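Mercuric reductase (Metallosphaera sedula, PDB 4YWO) probably reduces mercuric ion to elemental mercury at the expense of NADPH, working as a homodimeric flavoenzyme that carries FAD. Local coordinates at residues K73-E76 and E81-P84; D291-T296 and T325-T330; L356-A361 and V368-L373. One frame throughout, in Å; residues are numbered along the deposited sequence.

Overall arrangement
None of the three contacts lies at the FAD site, and they hold different elements. Interaction 1 is a surface contact at the end of helix 58-78, where an arginine grips the loop that follows. Interactions 2 and 3 are partly buried. In interaction 2 a turn before strand 301-303 meets the last turns of helix 314-330 through an asparagine side-chain hydrogen bond and a bridging water; in interaction 3, in the dimerisation domain, helix 358-362 packs on edge strand 368-374 by side-chain contact without direct hydrogen bonding. The centres of interactions 1 and 2 lie 50 Å apart, on opposite sides of the chain's centre; interactions 2 and 3 approach to about 14 Å between nearest atoms.

Interaction 1: residues K73-E76 and E81-P84; sequences KARE and EVYP
Arg-75 carries this contact: its guanidinium lies flat on the ring of Tyr-83, the planes only 17° apart and the two centres separated by 3.9 Å. Tyr-83 CE2 sits over the middle of the guanidinium, 3.3 Å from CZ of Arg-75. The aliphatic part of the arginine joins in, for Arg-75 CD makes a CH-pi contact over the same ring, 4.0 Å from its centroid and offset toward the rim. A bend at chi3 (-67°) turns the head group against the ring. Arginine suits the place because it offers a flat cation, an apolar stem and several N-H groups at once.

Hydrogen bonding uses the edge of that cation. Arg-75 NH1 donates to the backbone O of Val-82 at 2.9 Å, almost in the guanidinium plane and fairly straight (158°), so stack and bond together fix how the group is turned. On the loop side, Tyr-83 OH donates to Glu-81 OE1 at 3.2 Å, tying down the far end of the ring. The negative charge of Glu-81 near Arg-75 probably adds a mild attraction.

Apolar packing involves the stem of the arginine. Val-82 CG1 lies 3.9 Å from Arg-75 CG and more loosely beside Ala-74 CB; Ala-74 also packs on Val-77 of the second subunit.

The whole is a cation-pi stack joining the C-terminal part of helix 58-78 to the loop leading into helix 87-110, a helix-to-loop connection at the surface of the pyridine nucleotide-disulphide oxidoreductase fold.

Interaction 2: residues D291-T296 and T325-T330; sequences DDELRT and TENALT
Asn-327, on the last turns of helix 314-330, reaches across to the backbone of Glu-293, and this is the tight part of the contact. Its ND2 donates to Glu-293 O at 2.9 Å, in the carbonyl plane and on a lone pair, with the acceptor lying in the amide plane as well. The same nitrogen rests 3.5 Å from Glu-293 CB. With CG beside its own backbone N (chi1 -71°), the amide is directed at the turn. Asparagine fits here because its short amide can both give and accept: ND2 also donates to Lys-334 O, while OD1 is bonded to Ser-332, so the buried group is held from several sides.

The other half is looser and bridged by water. Arg-295 comes no nearer than 4.5 Å, from its NH2 to Asn-327 CB; instead a water accepts from Arg-295 NH2 and donates to Asn-327 O, spanning the gap. What keeps the guanidinium in position lies within its own segment. NH1 and NH2 of Arg-295 both grip one oxygen, Glu-293 OE1, end-on and in the guanidinium plane, the NH2 bond being 2.7 Å. Arg-295 NH1 also forms a salt bridge with Asp-291 OD2 at 3.0 Å, its hydrogen bond weak and bent. Glu-293 OE1 further accepts from His-333, and Tyr-302 OH takes the bond from Arg-295 NE.

Within the turn, Asp-291 holds the backbone. Its OD1 accepts from Glu-293 N at 2.9 Å and from Arg-295 N at 3.0 Å, the two donors coming from opposite faces of the carboxylate.

The result is an Asx turn within a type I beta turn from Asp-291 to Leu-294, reinforced by an Asp-Glu-Arg salt-bridge network; the turn, which precedes strand 301-303, is docked onto the C-terminal part of helix 314-330.

Interaction 3: residues L356-A361 and V368-L373; sequences LTEAEA and VEARVL
The carboxylate of Glu-358 lies with its face over the methyl group of Ala-370, CD nearest at 3.4 Å from Ala-370 CB and both oxygens about as far. The glutamate departs with CG anti to the backbone N (chi1 -178°) and stays extended beyond, which carries its end from the first turn of helix 358-362 across to the strand. Ala-370 points its CB toward the helix, and the short methyl of alanine suits so close an approach. The oxygens find their polar partners among neighbours: OE2 forms a salt bridge with Arg-362, and Lys-392 makes a weak, long ion pair with OE1.

One helical turn further on, Ala-361 and Val-368 face each other, each directing its CB toward the opposite segment. The alanine methyl faces the fork of the valine, about equally far from both branches: CG2 lies 3.9 Å and CG1 4.0 Å from Ala-361 CB. CG2 also reaches past it to the backbone, 3.5 Å from Ala-361 O. A beta-branched residue suits an extended strand, and the alanine keeps helix and strand close. Val-394 and Met-396 of the adjacent strand 390-396 pack on Ala-361 and Val-368 respectively.

The start of the helix is set by a capping box. Thr-357 OG1 accepts from Glu-360 N at 3.0 Å, and Glu-360 OE1 accepts in return from Thr-357 N at 2.9 Å, nearly straight at 170°.

The chemistry implies a join by van der Waals packing of methyls and a carboxylate face. The charge of Glu-358 is answered by Arg-362, which also gives a weak hydrogen bond to Val-368 O and so links helix and strand from outside the two segments.

Interaction 1: residues K73-E76 and E81-P84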
ATOM      1  N   LYS A  73     -14.128  13.759   3.943  1.00 15.36           N
ATOM      2  CA  LYS A  73     -13.660  14.258   2.623  1.00 15.87           C
ATOM      3  C   LYS A  73     -14.747  15.002   1.928  1.00 17.99           C
ATOM      4  O   LYS A  73     -14.494  16.058   1.300  1.00 19.05           O
ATOM      5  CB  LYS A  73     -12.934  13.216   1.777  1.00 21.24           C
ATOM      6  CG  LYS A  73     -12.149  13.891   0.653  1.00 24.63           C
ATOM      7  CD  LYS A  73     -10.984  14.695   1.229  1.00 29.00           C
ATOM      8  CE  LYS A  73     -10.171  15.387   0.195  1.00 37.04           C
ATOM      9  NZ  LYS A  73      -9.235  16.252   0.963  1.00 39.63           N
ATOM     10  N   ALA A  74     -15.934  14.432   1.940  1.00 16.73           N
ATOM     11  CA  ALA A  74     -17.097  15.131   1.343  1.00 19.34           C
ATOM     12  C   ALA A  74     -17.319  16.533   1.927  1.00 21.80           C
ATOM     13  O   ALA A  74     -17.631  17.493   1.140  1.00 20.28           O
ATOM     14  CB  ALA A  74     -18.340  14.300   1.416  1.00 18.73           C
ATOM     15  N   ARG A  75     -17.127  16.715   3.239  1.00 18.60           N
ATOM     16  CA  ARG A  75     -17.250  18.071   3.885  1.00 21.17           C
ATOM     17  C   ARG A  75     -16.143  18.949   3.448  1.00 22.58           C
ATOM     18  O   ARG A  75     -16.344  20.144   3.195  1.00 24.91           O
ATOM     19  CB  ARG A  75     -17.089  18.008   5.396  1.00 22.10           C
ATOM     20  CG  ARG A  75     -18.284  17.424   6.045  1.00 22.42           C
ATOM     21  CD  ARG A  75     -18.280  17.718   7.524  1.00 22.53           C
ATOM     22  NE  ARG A  75     -17.261  17.106   8.338  1.00 21.72           N
ATOM     23  CZ  ARG A  75     -17.217  15.808   8.634  1.00 21.00           C
ATOM     24  NH1 ARG A  75     -18.122  14.954   8.153  1.00 20.25           N
ATOM     25  NH2 ARG A  75     -16.220  15.384   9.388  1.00 22.68           N
ATOM     26  N   GLU A  76     -14.924  18.414   3.324  1.00 20.93           N
ATOM     27  CA  GLU A  76     -13.804  19.268   2.800  1.00 25.73           C
ATOM     28  C   GLU A  76     -14.003  19.740   1.416  1.00 23.69           C
ATOM     29  O   GLU A  76     -13.684  20.922   1.123  1.00 27.16           O
ATOM     30  CB  GLU A  76     -12.445  18.573   2.929  1.00 28.15           C
ATOM     31  CG  GLU A  76     -12.029  18.311   4.356  1.00 33.41           C
ATOM     32  CD  GLU A  76     -10.687  17.639   4.423  1.00 44.76           C
ATOM     33  OE1 GLU A  76     -10.474  16.870   5.361  1.00 49.37           O
ATOM     34  OE2 GLU A  76      -9.841  17.922   3.515  1.00 59.89           O
ATOM     35  N   GLU A  81     -21.942  20.658   5.792  1.00 26.34           N
ATOM     36  CA  GLU A  81     -21.783  20.086   7.132  1.00 30.23           C
ATOM     37  C   GLU A  81     -22.466  18.707   7.132  1.00 27.72           C
ATOM     38  O   GLU A  81     -23.370  18.485   7.876  1.00 33.78           O
ATOM     39  CB  GLU A  81     -22.382  21.041   8.181  1.00 37.18           C
ATOM     40  CG  GLU A  81     -21.410  22.167   8.519  1.00 44.05           C
ATOM     41  CD  GLU A  81     -20.141  21.651   9.201  1.00 54.94           C
ATOM     42  OE1 GLU A  81     -20.217  21.320  10.415  1.00 61.01           O
ATOM     43  OE2 GLU A  81     -19.065  21.570   8.536  1.00 58.04           O
ATOM     44  N   VAL A  82     -22.096  17.813   6.231  1.00 25.40           N
ATOM     45  CA  VAL A  82     -22.671  16.523   6.151  1.00 24.90           C
ATOM     46  C   VAL A  82     -21.811  15.522   7.003  1.00 23.06           C
ATOM     47  O   VAL A  82     -20.639  15.462   6.828  1.00 20.35           O
ATOM     48  CB  VAL A  82     -22.746  16.145   4.713  1.00 29.54           C
ATOM     49  CG1 VAL A  82     -21.339  16.143   4.077  1.00 31.30           C
ATOM     50  CG2 VAL A  82     -23.430  14.852   4.528  1.00 34.03           C
ATOM     51  N   TYR A  83     -22.451  14.963   8.027  1.00 20.73           N
ATOM     52  CA  TYR A  83     -21.861  13.913   8.901  1.00 21.15           C
ATOM     53  C   TYR A  83     -22.554  12.568   8.654  1.00 18.31           C
ATOM     54  O   TYR A  83     -23.688  12.460   8.215  1.00 21.21           O
ATOM     55  CB  TYR A  83     -21.943  14.369  10.361  1.00 22.43           C
ATOM     56  CG  TYR A  83     -21.052  15.536  10.646  1.00 22.26           C
ATOM     57  CD1 TYR A  83     -21.517  16.841  10.444  1.00 30.84           C
ATOM     58  CD2 TYR A  83     -19.797  15.372  11.101  1.00 22.93           C
ATOM     59  CE1 TYR A  83     -20.707  17.917  10.674  1.00 29.57           C
ATOM     60  CE2 TYR A  83     -18.973  16.473  11.349  1.00 26.63           C
ATOM     61  CZ  TYR A  83     -19.455  17.720  11.112  1.00 29.61           C
ATOM     62  OH  TYR A  83     -18.610  18.753  11.394  1.00 36.66           O
ATOM     63  N   PRO A  84     -21.866  11.479   9.007  1.00 18.68           N
ATOM     64  CA  PRO A  84     -22.467  10.214   8.793  1.00 21.86           C
ATOM     65  C   PRO A  84     -23.791  10.028   9.629  1.00 19.81           C
ATOM     66  O   PRO A  84     -23.765  10.451  10.776  1.00 21.73           O
ATOM     67  CB  PRO A  84     -21.444   9.270   9.349  1.00 21.28           C
ATOM     68  CG  PRO A  84     -20.156   9.968   9.249  1.00 20.65           C
ATOM     69  CD  PRO A  84     -20.485  11.408   9.498  1.00 19.66           C
TER

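Interaction 2: residues D291-T296 and T325-T330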
ATOM      1  N   ASP A 291       6.445 -21.084  25.985  1.00 23.06           N
ATOM      2  CA  ASP A 291       7.785 -20.936  25.352  1.00 26.40           C
ATOM      3  C   ASP A 291       7.637 -20.391  23.934  1.00 25.41           C
ATOM      4  O   ASP A 291       6.545 -20.105  23.531  1.00 22.62           O
ATOM      5  CB  ASP A 291       8.569 -22.227  25.447  1.00 27.19           C
ATOM      6  CG  ASP A 291       8.001 -23.329  24.653  1.00 30.71           C
ATOM      7  OD1 ASP A 291       7.160 -23.118  23.758  1.00 25.75           O
ATOM      8  OD2 ASP A 291       8.403 -24.540  24.880  1.00 35.26           O
ATOM      9  N   ASP A 292       8.714 -20.191  23.184  1.00 24.51           N
ATOM     10  CA  ASP A 292       8.566 -19.718  21.777  1.00 29.11           C
ATOM     11  C   ASP A 292       7.836 -20.607  20.841  1.00 27.13           C
ATOM     12  O   ASP A 292       7.466 -20.150  19.789  1.00 28.18           O
ATOM     13  CB  ASP A 292       9.961 -19.640  21.115  1.00 35.53           C
ATOM     14  CG  ASP A 292      10.771 -18.614  21.655  1.00 49.52           C
ATOM     15  OD1 ASP A 292      10.248 -17.837  22.477  1.00 53.05           O
ATOM     16  OD2 ASP A 292      11.956 -18.575  21.231  1.00 64.79           O
ATOM     17  N   GLU A 293       7.616 -21.897  21.156  1.00 19.96           N
ATOM     18  CA  GLU A 293       6.908 -22.825  20.345  1.00 18.50           C
ATOM     19  C   GLU A 293       5.366 -22.938  20.791  1.00 14.95           C
ATOM     20  O   GLU A 293       4.656 -23.796  20.238  1.00 18.16           O
ATOM     21  CB  GLU A 293       7.578 -24.234  20.446  1.00 19.77           C
ATOM     22  CG  GLU A 293       9.033 -24.122  19.998  1.00 24.48           C
ATOM     23  CD  GLU A 293       9.853 -25.421  20.167  1.00 30.56           C
ATOM     24  OE1 GLU A 293       9.253 -26.452  20.494  1.00 26.69           O
ATOM     25  OE2 GLU A 293      11.105 -25.355  19.909  1.00 32.24           O
ATOM     26  N   LEU A 294       5.055 -22.024  21.680  1.00 16.94           N
ATOM     27  CA  LEU A 294       3.669 -21.740  22.132  1.00 16.91           C
ATOM     28  C   LEU A 294       3.219 -22.809  23.128  1.00 18.58           C
ATOM     29  O   LEU A 294       2.003 -23.018  23.366  1.00 16.56           O
ATOM     30  CB  LEU A 294       2.698 -21.682  20.953  1.00 17.99           C
ATOM     31  CG  LEU A 294       3.100 -20.538  19.977  1.00 19.92           C
ATOM     32  CD1 LEU A 294       2.190 -20.424  18.778  1.00 22.74           C
ATOM     33  CD2 LEU A 294       3.169 -19.216  20.731  1.00 20.33           C
ATOM     34  N   ARG A 295       4.176 -23.557  23.615  1.00 16.67           N
ATOM     35  CA  ARG A 295       3.892 -24.663  24.578  1.00 17.60           C
ATOM     36  C   ARG A 295       3.893 -24.179  25.985  1.00 17.17           C
ATOM     37  O   ARG A 295       4.785 -23.428  26.452  1.00 18.84           O
ATOM     38  CB  ARG A 295       4.976 -25.756  24.366  1.00 20.05           C
ATOM     39  CG  ARG A 295       4.668 -27.111  24.996  1.00 21.17           C
ATOM     40  CD  ARG A 295       5.873 -28.095  24.728  1.00 21.66           C
ATOM     41  NE  ARG A 295       6.067 -28.268  23.264  1.00 23.41           N
ATOM     42  CZ  ARG A 295       7.051 -27.697  22.486  1.00 22.62           C
ATOM     43  NH1 ARG A 295       7.969 -26.893  22.998  1.00 25.59           N
ATOM     44  NH2 ARG A 295       7.094 -27.924  21.196  1.00 26.83           N
ATOM     45  N   THR A 296       2.893 -24.575  26.798  1.00 16.67           N
ATOM     46  CA  THR A 296       2.827 -24.148  28.180  1.00 16.99           C
ATOM     47  C   THR A 296       3.767 -25.058  29.050  1.00 18.62           C
ATOM     48  O   THR A 296       4.371 -25.966  28.532  1.00 21.48           O
ATOM     49  CB  THR A 296       1.370 -24.310  28.794  1.00 16.79           C
ATOM     50  OG1 THR A 296       0.966 -25.694  28.896  1.00 18.46           O
ATOM     51  CG2 THR A 296       0.324 -23.524  27.979  1.00 17.00           C
ATOM     52  N   THR A 325      -0.990 -25.598  16.757  1.00 17.95           N
ATOM     53  CA  THR A 325      -1.649 -26.814  16.342  1.00 18.09           C
ATOM     54  C   THR A 325      -0.610 -27.758  15.689  1.00 20.90           C
ATOM     55  O   THR A 325      -0.533 -28.966  15.978  1.00 22.30           O
ATOM     56  CB  THR A 325      -2.841 -26.555  15.547  1.00 19.07           C
ATOM     57  OG1 THR A 325      -3.803 -25.811  16.276  1.00 19.38           O
ATOM     58  CG2 THR A 325      -3.481 -27.780  14.943  1.00 21.51           C
ATOM     59  N   GLU A 326       0.160 -27.218  14.743  1.00 18.95           N
ATOM     60  CA  GLU A 326       1.157 -28.051  14.100  1.00 21.17           C
ATOM     61  C   GLU A 326       2.120 -28.547  15.090  1.00 22.17           C
ATOM     62  O   GLU A 326       2.518 -29.800  15.014  1.00 24.75           O
ATOM     63  CB  GLU A 326       1.844 -27.220  12.965  1.00 25.66           C
ATOM     64  CG  GLU A 326       2.836 -28.070  12.235  1.00 29.46           C
ATOM     65  CD  GLU A 326       3.385 -27.408  10.991  1.00 36.55           C
ATOM     66  OE1 GLU A 326       3.056 -26.223  10.728  1.00 35.64           O
ATOM     67  OE2 GLU A 326       4.238 -28.060  10.347  1.00 37.98           O
ATOM     68  N   ASN A 327       2.613 -27.735  16.027  1.00 19.61           N
ATOM     69  CA  ASN A 327       3.596 -28.228  17.025  1.00 19.09           C
ATOM     70  C   ASN A 327       2.934 -29.321  17.907  1.00 22.63           C
ATOM     71  O   ASN A 327       3.531 -30.402  18.234  1.00 20.77           O
ATOM     72  CB  ASN A 327       4.114 -27.174  17.922  1.00 18.06           C
ATOM     73  CG  ASN A 327       5.086 -26.164  17.181  1.00 20.62           C
ATOM     74  OD1 ASN A 327       5.547 -26.483  16.124  1.00 21.72           O
ATOM     75  ND2 ASN A 327       5.430 -25.099  17.797  1.00 18.71           N
ATOM     76  N   ALA A 328       1.673 -29.125  18.186  1.00 19.69           N
ATOM     77  CA  ALA A 328       0.981 -30.119  19.106  1.00 19.78           C
ATOM     78  C   ALA A 328       0.783 -31.403  18.419  1.00 22.17           C
ATOM     79  O   ALA A 328       1.032 -32.461  19.090  1.00 23.43           O
ATOM     80  CB  ALA A 328      -0.380 -29.533  19.568  1.00 18.08           C
ATOM     81  N   LEU A 329       0.412 -31.414  17.128  1.00 21.00           N
ATOM     82  CA  LEU A 329       0.018 -32.664  16.442  1.00 24.66           C
ATOM     83  C   LEU A 329       1.176 -33.344  15.694  1.00 30.25           C
ATOM     84  O   LEU A 329       1.050 -34.529  15.374  1.00 31.16           O
ATOM     85  CB  LEU A 329      -1.090 -32.504  15.465  1.00 24.95           C
ATOM     86  CG  LEU A 329      -2.443 -31.957  15.900  1.00 22.37           C
ATOM     87  CD1 LEU A 329      -3.379 -31.634  14.795  1.00 26.18           C
ATOM     88  CD2 LEU A 329      -3.076 -33.014  16.834  1.00 25.94           C
ATOM     89  N   THR A 330       2.267 -32.616  15.420  1.00 27.65           N
ATOM     90  CA  THR A 330       3.332 -33.224  14.610  1.00 27.07           C
ATOM     91  C   THR A 330       4.560 -33.367  15.360  1.00 27.43           C
ATOM     92  O   THR A 330       5.452 -34.033  14.897  1.00 31.68           O
ATOM     93  CB  THR A 330       3.594 -32.435  13.276  1.00 24.70           C
ATOM     94  OG1 THR A 330       4.227 -31.233  13.581  1.00 26.57           O
ATOM     95  CG2 THR A 330       2.363 -32.160  12.547  1.00 30.89           C
TER
HETATM   96  O   HOH W   1       6.138 -30.143  19.471  1.00 26.15           O

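Interaction 3: residues L356-A361 and V368-L373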
ATOM      1  N   LEU A 356      11.824  -3.561  15.446  1.00 16.13           N
ATOM      2  CA  LEU A 356      12.328  -2.874  16.627  1.00 16.71           C
ATOM      3  C   LEU A 356      12.241  -1.353  16.486  1.00 15.62           C
ATOM      4  O   LEU A 356      12.478  -0.774  15.391  1.00 15.92           O
ATOM      5  CB  LEU A 356      13.793  -3.248  16.757  1.00 17.89           C
ATOM      6  CG  LEU A 356      14.115  -4.724  16.915  1.00 19.14           C
ATOM      7  CD1 LEU A 356      15.632  -4.847  17.112  1.00 23.18           C
ATOM      8  CD2 LEU A 356      13.418  -5.261  18.104  1.00 22.80           C
ATOM      9  N   THR A 357      12.039  -0.709  17.611  1.00 16.06           N
ATOM     10  CA  THR A 357      12.256   0.731  17.648  1.00 16.75           C
ATOM     11  C   THR A 357      13.775   0.982  17.652  1.00 17.82           C
ATOM     12  O   THR A 357      14.561   0.100  17.905  1.00 18.73           O
ATOM     13  CB  THR A 357      11.650   1.406  18.904  1.00 19.07           C
ATOM     14  OG1 THR A 357      12.334   0.875  20.081  1.00 20.41           O
ATOM     15  CG2 THR A 357      10.158   1.229  18.998  1.00 21.15           C
ATOM     16  N   GLU A 358      14.194   2.216  17.332  1.00 18.23           N
ATOM     17  CA  GLU A 358      15.602   2.562  17.418  1.00 19.09           C
ATOM     18  C   GLU A 358      16.180   2.322  18.847  1.00 21.42           C
ATOM     19  O   GLU A 358      17.262   1.739  18.980  1.00 20.88           O
ATOM     20  CB  GLU A 358      15.811   4.010  16.977  1.00 23.22           C
ATOM     21  CG  GLU A 358      17.291   4.353  17.013  1.00 23.72           C
ATOM     22  CD  GLU A 358      17.627   5.729  16.528  1.00 33.77           C
ATOM     23  OE1 GLU A 358      16.725   6.486  16.168  1.00 26.94           O
ATOM     24  OE2 GLU A 358      18.847   5.966  16.435  1.00 31.60           O
ATOM     25  N   ALA A 359      15.457   2.723  19.851  1.00 20.46           N
ATOM     26  CA  ALA A 359      15.904   2.520  21.259  1.00 22.93           C
ATOM     27  C   ALA A 359      16.020   1.058  21.564  1.00 23.99           C
ATOM     28  O   ALA A 359      17.000   0.627  22.162  1.00 26.33           O
ATOM     29  CB  ALA A 359      14.948   3.140  22.222  1.00 22.81           C
ATOM     30  N   GLU A 360      15.055   0.224  21.105  1.00 21.23           N
ATOM     31  CA  GLU A 360      15.178  -1.214  21.319  1.00 23.01           C
ATOM     32  C   GLU A 360      16.375  -1.785  20.641  1.00 22.25           C
ATOM     33  O   GLU A 360      17.028  -2.663  21.179  1.00 25.34           O
ATOM     34  CB  GLU A 360      13.919  -1.969  20.836  1.00 22.63           C
ATOM     35  CG  GLU A 360      12.765  -1.711  21.717  1.00 22.28           C
ATOM     36  CD  GLU A 360      11.420  -2.040  21.103  1.00 26.91           C
ATOM     37  OE1 GLU A 360      11.333  -2.400  19.900  1.00 23.87           O
ATOM     38  OE2 GLU A 360      10.430  -2.047  21.869  1.00 29.42           O
ATOM     39  N   ALA A 361      16.712  -1.365  19.414  1.00 18.77           N
ATOM     40  CA  ALA A 361      17.841  -1.882  18.697  1.00 19.02           C
ATOM     41  C   ALA A 361      19.143  -1.436  19.429  1.00 25.18           C
ATOM     42  O   ALA A 361      20.102  -2.216  19.535  1.00 22.95           O
ATOM     43  CB  ALA A 361      17.838  -1.394  17.279  1.00 21.46           C
ATOM     44  N   VAL A 368      24.133  -0.061  15.196  1.00 21.88           N
ATOM     45  CA  VAL A 368      22.745   0.406  14.851  1.00 22.32           C
ATOM     46  C   VAL A 368      22.817   1.691  14.071  1.00 24.59           C
ATOM     47  O   VAL A 368      23.561   2.577  14.446  1.00 22.31           O
ATOM     48  CB  VAL A 368      21.892   0.492  16.090  1.00 19.53           C
ATOM     49  CG1 VAL A 368      20.506   1.140  15.823  1.00 21.85           C
ATOM     50  CG2 VAL A 368      21.686  -0.849  16.704  1.00 22.91           C
ATOM     51  N   GLU A 369      22.073   1.808  12.942  1.00 19.12           N
ATOM     52  CA  GLU A 369      21.844   3.068  12.292  1.00 18.53           C
ATOM     53  C   GLU A 369      20.324   3.321  12.172  1.00 19.02           C
ATOM     54  O   GLU A 369      19.538   2.365  12.112  1.00 19.35           O
ATOM     55  CB  GLU A 369      22.492   3.142  10.944  1.00 21.11           C
ATOM     56  CG  GLU A 369      24.013   2.919  10.915  1.00 27.41           C
ATOM     57  CD  GLU A 369      24.605   3.155   9.529  1.00 41.75           C
ATOM     58  OE1 GLU A 369      25.024   2.153   8.877  1.00 57.30           O
ATOM     59  OE2 GLU A 369      24.623   4.323   9.054  1.00 58.49           O
ATOM     60  N   ALA A 370      19.960   4.551  12.093  1.00 15.59           N
ATOM     61  CA  ALA A 370      18.550   4.898  11.888  1.00 16.66           C
ATOM     62  C   ALA A 370      18.437   6.150  11.061  1.00 17.97           C
ATOM     63  O   ALA A 370      19.299   7.074  11.178  1.00 17.37           O
ATOM     64  CB  ALA A 370      17.851   5.071  13.197  1.00 18.34           C
ATOM     65  N   ARG A 371      17.370   6.305  10.262  1.00 15.80           N
ATOM     66  CA  ARG A 371      17.130   7.512   9.518  1.00 14.35           C
ATOM     67  C   ARG A 371      15.637   7.767   9.554  1.00 14.88           C
ATOM     68  O   ARG A 371      14.795   6.820   9.566  1.00 15.26           O
ATOM     69  CB  ARG A 371      17.604   7.465   8.076  1.00 15.36           C
ATOM     70  CG  ARG A 371      19.071   7.231   7.804  1.00 16.61           C
ATOM     71  CD  ARG A 371      19.846   8.507   8.190  1.00 18.42           C
ATOM     72  NE  ARG A 371      21.299   8.331   7.938  1.00 20.48           N
ATOM     73  CZ  ARG A 371      22.146   7.721   8.725  1.00 24.18           C
ATOM     74  NH1 ARG A 371      21.854   7.286   9.903  1.00 24.41           N
ATOM     75  NH2 ARG A 371      23.433   7.624   8.358  1.00 30.61           N
ATOM     76  N   VAL A 372      15.305   9.038   9.462  1.00 13.76           N
ATOM     77  CA  VAL A 372      13.909   9.481   9.373  1.00 13.84           C
ATOM     78  C   VAL A 372      13.743  10.395   8.180  1.00 17.45           C
ATOM     79  O   VAL A 372      14.490  11.376   8.008  1.00 18.10           O
ATOM     80  CB  VAL A 372      13.454  10.274  10.621  1.00 14.26           C
ATOM     81  CG1 VAL A 372      12.015  10.807  10.447  1.00 16.94           C
ATOM     82  CG2 VAL A 372      13.603   9.480  11.898  1.00 17.50           C
ATOM     83  N   LEU A 373      12.835  10.042   7.288  1.00 14.75           N
ATOM     84  CA  LEU A 373      12.452  10.776   6.090  1.00 14.41           C
ATOM     85  C   LEU A 373      11.094  11.480   6.365  1.00 17.50           C
ATOM     86  O   LEU A 373      10.089  10.814   6.730  1.00 15.31           O
ATOM     87  CB  LEU A 373      12.195   9.801   4.952  1.00 16.44           C
ATOM     88  CG  LEU A 373      11.829  10.400   3.589  1.00 20.39           C
ATOM     89  CD1 LEU A 373      13.042  10.852   2.849  1.00 23.11           C
ATOM     90  CD2 LEU A 373      11.031   9.363   2.758  1.00 21.81           C
TER